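Local coordinates for nidogen (Mus musculus, PDB 1NPE), which is a basement-membrane glycoprotein, also called entactin, whose YWTD beta-propeller domain probably binds laminin and so helps link the matrix networks together, at residues A35-V49 with W52-H66. Sequence-based numbering, arbitrary orientation.
Sequences AKVIIGLAFDCVDKV and WTDISEPSIGRASLH
Asp54 OD2 is gripped from opposite faces of its carboxylate plane: Val37 N donates at 3.1 Å, on the anti side, and Ser56 N closes an Asx turn from the other face. Asp54 is the aspartate of a YWTD motif, in one blade of the six-bladed propeller, where strand 36-44 runs antiparallel to 49-54. Asp54 OD1 takes Glu57 N. The aliphatic part of Lys36 crosses this carboxylate at about a right angle, then bends at chi4 (-66°), bringing NZ 2.9 Å from Glu57 OE1 in a salt bridge; Lys36 NZ also donates to Ser59 OG at 3.2 Å. The salt bridge from Lys36 NZ to Asp54 OD1 is long, 3.5 Å, its hydrogen bond weak. Glu57 OE2 pairs with Arg75. At a beta bulge between Ile38 and Leu41, Thr53 holds Gly40 at both ends, OG1 accepting from Gly40 N at 2.8 Å while Thr53 N donates to Gly40 O; Thr53 OG1 also bonds Pro81 O, tying in the next blade. Val37, Ile39, Ile55 and Ser56 pack against another protein's chain, probably laminin. Ile38 CD1 sits over the five-membered ring of Trp52, 4.0 Å from its centroid, a CH-pi contact; Trp52 NE1 is buried without a partner.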
loop_
_atom_site.group_PDB
_atom_site.type_symbol
_atom_site.label_atom_id
_atom_site.label_comp_id
_atom_site.label_asym_id
_atom_site.label_seq_id
_atom_site.Cartn_x
_atom_site.Cartn_y
_atom_site.Cartn_z
ATOM N N ALA A 35 15.613 -8.021 -5.245
ATOM C CA ALA A 35 15.731 -6.870 -4.353
ATOM C C ALA A 35 14.433 -6.100 -4.091
ATOM O O ALA A 35 14.376 -5.291 -3.164
ATOM C CB ALA A 35 16.798 -5.912 -4.880
ATOM N N LYS A 36 13.381 -6.391 -4.854
ATOM C CA LYS A 36 12.126 -5.650 -4.727
ATOM C C LYS A 36 10.941 -6.252 -3.972
ATOM O O LYS A 36 10.839 -7.455 -3.778
ATOM C CB LYS A 36 11.643 -5.227 -6.120
ATOM C CG LYS A 36 12.640 -4.411 -6.941
ATOM C CD LYS A 36 12.006 -3.950 -8.263
ATOM C CE LYS A 36 13.010 -3.263 -9.196
ATOM N NZ LYS A 36 13.522 -1.964 -8.659
ATOM N N VAL A 37 10.054 -5.370 -3.525
ATOM C CA VAL A 37 8.826 -5.768 -2.849
ATOM C C VAL A 37 7.734 -5.226 -3.773
ATOM O O VAL A 37 7.365 -4.048 -3.704
ATOM C CB VAL A 37 8.693 -5.149 -1.430
ATOM C CG1 VAL A 37 7.325 -5.468 -0.844
ATOM C CG2 VAL A 37 9.791 -5.681 -0.510
ATOM N N ILE A 38 7.302 -6.074 -4.703
ATOM C CA ILE A 38 6.281 -5.718 -5.676
ATOM C C ILE A 38 4.934 -5.586 -4.975
ATOM O O ILE A 38 4.508 -6.494 -4.264
ATOM C CB ILE A 38 6.170 -6.798 -6.777
ATOM C CG1 ILE A 38 7.557 -7.158 -7.319
ATOM C CG2 ILE A 38 5.292 -6.295 -7.916
ATOM C CD1 ILE A 38 8.190 -6.087 -8.191
ATOM N N ILE A 39 4.265 -4.456 -5.175
ATOM C CA ILE A 39 2.975 -4.231 -4.536
ATOM C C ILE A 39 1.823 -4.168 -5.535
ATOM O O ILE A 39 0.947 -5.032 -5.521
ATOM C CB ILE A 39 2.990 -2.951 -3.680
ATOM C CG1 ILE A 39 4.087 -3.041 -2.611
ATOM C CG2 ILE A 39 1.630 -2.737 -3.030
ATOM C CD1 ILE A 39 3.826 -4.088 -1.532
ATOM N N GLY A 40 1.821 -3.151 -6.395
ATOM C CA GLY A 40 0.754 -3.017 -7.372
ATOM C C GLY A 40 1.045 -3.666 -8.713
ATOM O O GLY A 40 2.198 -3.717 -9.139
ATOM N N LEU A 41 0.005 -4.175 -9.372
ATOM C CA LEU A 41 0.152 -4.801 -10.683
ATOM C C LEU A 41 -0.955 -4.358 -11.632
ATOM O O LEU A 41 -2.088 -4.129 -11.214
ATOM C CB LEU A 41 0.102 -6.326 -10.583
ATOM C CG LEU A 41 1.264 -7.125 -9.985
ATOM C CD1 LEU A 41 0.879 -8.595 -9.994
ATOM C CD2 LEU A 41 2.562 -6.902 -10.770
ATOM N N ALA A 42 -0.622 -4.259 -12.913
ATOM C CA ALA A 42 -1.591 -3.885 -13.942
ATOM C C ALA A 42 -1.158 -4.537 -15.253
ATOM O O ALA A 42 -0.004 -4.952 -15.399
ATOM C CB ALA A 42 -1.680 -2.361 -14.094
ATOM N N PHE A 43 -2.072 -4.615 -16.211
ATOM C CA PHE A 43 -1.748 -5.246 -17.477
ATOM C C PHE A 43 -2.263 -4.476 -18.685
ATOM O O PHE A 43 -3.443 -4.124 -18.750
ATOM C CB PHE A 43 -2.317 -6.662 -17.487
ATOM C CG PHE A 43 -1.938 -7.462 -18.696
ATOM C CD1 PHE A 43 -0.655 -7.971 -18.831
ATOM C CD2 PHE A 43 -2.876 -7.734 -19.682
ATOM C CE1 PHE A 43 -0.312 -8.742 -19.925
ATOM C CE2 PHE A 43 -2.546 -8.505 -20.783
ATOM C CZ PHE A 43 -1.261 -9.012 -20.905
ATOM N N ASP A 44 -1.365 -4.211 -19.628
ATOM C CA ASP A 44 -1.708 -3.502 -20.857
ATOM C C ASP A 44 -2.105 -4.528 -21.917
ATOM O O ASP A 44 -1.252 -5.214 -22.470
ATOM C CB ASP A 44 -0.517 -2.663 -21.334
ATOM C CG ASP A 44 -0.684 -2.152 -22.755
ATOM O OD1 ASP A 44 -1.835 -1.906 -23.192
ATOM O OD2 ASP A 44 0.352 -1.995 -23.432
ATOM N N CYS A 45 -3.397 -4.581 -22.228
ATOM C CA CYS A 45 -3.931 -5.535 -23.196
ATOM C C CYS A 45 -3.507 -5.388 -24.656
ATOM O O CYS A 45 -3.574 -6.364 -25.404
ATOM C CB CYS A 45 -5.459 -5.587 -23.114
ATOM S SG CYS A 45 -6.293 -4.013 -23.488
ATOM N N VAL A 46 -3.084 -4.197 -25.080
ATOM C CA VAL A 46 -2.684 -4.028 -26.475
ATOM C C VAL A 46 -1.278 -4.548 -26.777
ATOM O O VAL A 46 -1.077 -5.208 -27.791
ATOM C CB VAL A 46 -2.841 -2.565 -26.985
ATOM C CG1 VAL A 46 -4.110 -1.931 -26.424
ATOM C CG2 VAL A 46 -1.621 -1.740 -26.660
ATOM N N ASP A 47 -0.318 -4.274 -25.896
ATOM C CA ASP A 47 1.059 -4.730 -26.098
ATOM C C ASP A 47 1.424 -5.942 -25.245
ATOM O O ASP A 47 2.526 -6.481 -25.369
ATOM C CB ASP A 47 2.060 -3.594 -25.838
ATOM C CG ASP A 47 2.081 -2.550 -26.954
ATOM O OD1 ASP A 47 1.745 -2.893 -28.111
ATOM O OD2 ASP A 47 2.450 -1.387 -26.672
ATOM N N LYS A 48 0.486 -6.383 -24.406
ATOM C CA LYS A 48 0.684 -7.529 -23.515
ATOM C C LYS A 48 1.853 -7.240 -22.572
ATOM O O LYS A 48 2.827 -7.993 -22.519
ATOM C CB LYS A 48 0.962 -8.816 -24.309
ATOM C CG LYS A 48 0.216 -8.945 -25.636
ATOM C CD LYS A 48 -1.292 -8.900 -25.484
ATOM C CE LYS A 48 -1.959 -8.884 -26.853
ATOM N NZ LYS A 48 -3.451 -8.778 -26.755
ATOM N N VAL A 49 1.759 -6.131 -21.845
ATOM C CA VAL A 49 2.816 -5.731 -20.927
ATOM C C VAL A 49 2.320 -5.622 -19.489
ATOM O O VAL A 49 1.259 -5.050 -19.220
ATOM C CB VAL A 49 3.460 -4.377 -21.366
ATOM C CG1 VAL A 49 4.580 -3.970 -20.409
ATOM C CG2 VAL A 49 4.015 -4.491 -22.774
ATOM N N TRP A 52 4.096 -2.695 -12.759
ATOM C CA TRP A 52 4.156 -2.885 -11.308
ATOM C C TRP A 52 4.745 -1.713 -10.541
ATOM O O TRP A 52 5.406 -0.844 -11.108
ATOM C CB TRP A 52 4.971 -4.140 -10.951
ATOM C CG TRP A 52 6.456 -4.032 -11.265
ATOM C CD1 TRP A 52 7.410 -3.372 -10.539
ATOM C CD2 TRP A 52 7.132 -4.581 -12.401
ATOM N NE1 TRP A 52 8.633 -3.469 -11.158
ATOM C CE2 TRP A 52 8.491 -4.205 -12.301
ATOM C CE3 TRP A 52 6.720 -5.354 -13.496
ATOM C CZ2 TRP A 52 9.441 -4.573 -13.255
ATOM C CZ3 TRP A 52 7.666 -5.720 -14.447
ATOM C CH2 TRP A 52 9.011 -5.327 -14.319
ATOM N N THR A 53 4.494 -1.711 -9.237
ATOM C CA THR A 53 5.038 -0.700 -8.348
ATOM C C THR A 53 5.878 -1.445 -7.320
ATOM O O THR A 53 5.532 -2.553 -6.899
ATOM C CB THR A 53 3.947 0.110 -7.610
ATOM O OG1 THR A 53 3.260 -0.730 -6.673
ATOM C CG2 THR A 53 2.961 0.704 -8.600
ATOM N N ASP A 54 6.993 -0.835 -6.947
ATOM C CA ASP A 54 7.923 -1.398 -5.983
ATOM C C ASP A 54 8.141 -0.379 -4.867
ATOM O O ASP A 54 8.538 0.756 -5.136
ATOM C CB ASP A 54 9.244 -1.712 -6.694
ATOM C CG ASP A 54 10.408 -1.829 -5.737
ATOM O OD1 ASP A 54 11.445 -1.182 -5.987
ATOM O OD2 ASP A 54 10.284 -2.563 -4.738
ATOM N N ILE A 55 7.857 -0.773 -3.629
ATOM C CA ILE A 55 8.026 0.118 -2.477
ATOM C C ILE A 55 9.421 0.049 -1.854
ATOM O O ILE A 55 9.716 0.778 -0.906
ATOM C CB ILE A 55 7.023 -0.197 -1.358
ATOM C CG1 ILE A 55 7.130 -1.676 -0.974
ATOM C CG2 ILE A 55 5.624 0.201 -1.778
ATOM C CD1 ILE A 55 6.446 -2.020 0.319
ATOM N N SER A 56 10.252 -0.855 -2.365
ATOM C CA SER A 56 11.607 -1.051 -1.859
ATOM C C SER A 56 12.614 0.017 -2.303
ATOM O O SER A 56 13.268 0.639 -1.465
ATOM C CB SER A 56 12.105 -2.451 -2.245
ATOM O OG SER A 56 13.410 -2.694 -1.758
ATOM N N GLU A 57 12.729 0.238 -3.611
ATOM C CA GLU A 57 13.669 1.222 -4.138
ATOM C C GLU A 57 13.365 2.682 -3.769
ATOM O O GLU A 57 14.262 3.391 -3.309
ATOM C CB GLU A 57 13.850 1.058 -5.649
ATOM C CG GLU A 57 14.961 1.921 -6.232
ATOM C CD GLU A 57 15.231 1.643 -7.701
ATOM O OE1 GLU A 57 14.713 0.640 -8.237
ATOM O OE2 GLU A 57 15.974 2.429 -8.322
ATOM N N PRO A 58 12.140 3.181 -4.043
ATOM C CA PRO A 58 10.963 2.575 -4.672
ATOM C C PRO A 58 10.985 2.804 -6.183
ATOM O O PRO A 58 11.814 3.567 -6.680
ATOM C CB PRO A 58 9.811 3.342 -4.026
ATOM C CG PRO A 58 10.368 4.705 -3.909
ATOM C CD PRO A 58 11.757 4.431 -3.361
ATOM N N SER A 59 10.065 2.170 -6.907
ATOM C CA SER A 59 10.019 2.330 -8.358
ATOM C C SER A 59 8.766 1.772 -9.023
ATOM O O SER A 59 7.947 1.109 -8.394
ATOM C CB SER A 59 11.245 1.677 -9.005
ATOM O OG SER A 59 11.180 0.265 -8.899
ATOM N N ILE A 60 8.628 2.089 -10.304
ATOM C CA ILE A 60 7.525 1.622 -11.136
ATOM C C ILE A 60 8.203 1.034 -12.360
ATOM O O ILE A 60 9.076 1.674 -12.953
ATOM C CB ILE A 60 6.580 2.775 -11.545
ATOM C CG1 ILE A 60 5.814 3.265 -10.314
ATOM C CG2 ILE A 60 5.615 2.323 -12.649
ATOM C CD1 ILE A 60 4.915 4.436 -10.574
ATOM N N GLY A 61 7.851 -0.206 -12.691
ATOM C CA GLY A 61 8.461 -0.860 -13.833
ATOM C C GLY A 61 7.513 -1.634 -14.725
ATOM O O GLY A 61 6.306 -1.709 -14.468
ATOM N N ARG A 62 8.069 -2.216 -15.782
ATOM C CA ARG A 62 7.284 -2.988 -16.735
ATOM C C ARG A 62 8.122 -4.014 -17.485
ATOM O O ARG A 62 9.337 -3.864 -17.628
ATOM C CB ARG A 62 6.591 -2.062 -17.737
ATOM C CG ARG A 62 7.542 -1.237 -18.589
ATOM C CD ARG A 62 6.787 -0.459 -19.654
ATOM N NE ARG A 62 7.694 0.299 -20.503
ATOM C CZ ARG A 62 7.318 1.012 -21.561
ATOM N NH1 ARG A 62 6.040 1.075 -21.915
ATOM N NH2 ARG A 62 8.230 1.661 -22.266
ATOM N N ALA A 63 7.443 -5.038 -17.991
ATOM C CA ALA A 63 8.078 -6.112 -18.743
ATOM C C ALA A 63 7.027 -6.802 -19.597
ATOM O O ALA A 63 5.878 -6.945 -19.174
ATOM C CB ALA A 63 8.712 -7.114 -17.787
ATOM N N SER A 64 7.407 -7.196 -20.809
ATOM C CA SER A 64 6.489 -7.898 -21.705
ATOM C C SER A 64 6.128 -9.240 -21.078
ATOM O O SER A 64 6.943 -9.846 -20.374
ATOM C CB SER A 64 7.142 -8.146 -23.070
ATOM O OG SER A 64 7.392 -6.933 -23.758
ATOM N N LEU A 65 4.900 -9.690 -21.312
ATOM C CA LEU A 65 4.443 -10.965 -20.773
ATOM C C LEU A 65 5.220 -12.105 -21.421
ATOM O O LEU A 65 5.561 -13.089 -20.764
ATOM C CB LEU A 65 2.944 -11.156 -21.024
ATOM C CG LEU A 65 2.308 -12.400 -20.388
ATOM C CD1 LEU A 65 2.334 -12.270 -18.871
ATOM C CD2 LEU A 65 0.881 -12.587 -20.889
ATOM N N HIS A 66 5.519 -11.944 -22.706
ATOM C CA HIS A 66 6.243 -12.951 -23.474
ATOM C C HIS A 66 7.754 -12.717 -23.444
ATOM O O HIS A 66 8.293 -11.954 -24.254
ATOM C CB HIS A 66 5.736 -12.967 -24.922
ATOM C CG HIS A 66 4.250 -13.128 -25.043
ATOM N ND1 HIS A 66 3.575 -14.230 -24.556
ATOM C CD2 HIS A 66 3.306 -12.322 -25.587
ATOM C CE1 HIS A 66 2.284 -14.095 -24.797
ATOM N NE2 HIS A 66 2.093 -12.946 -25.422
#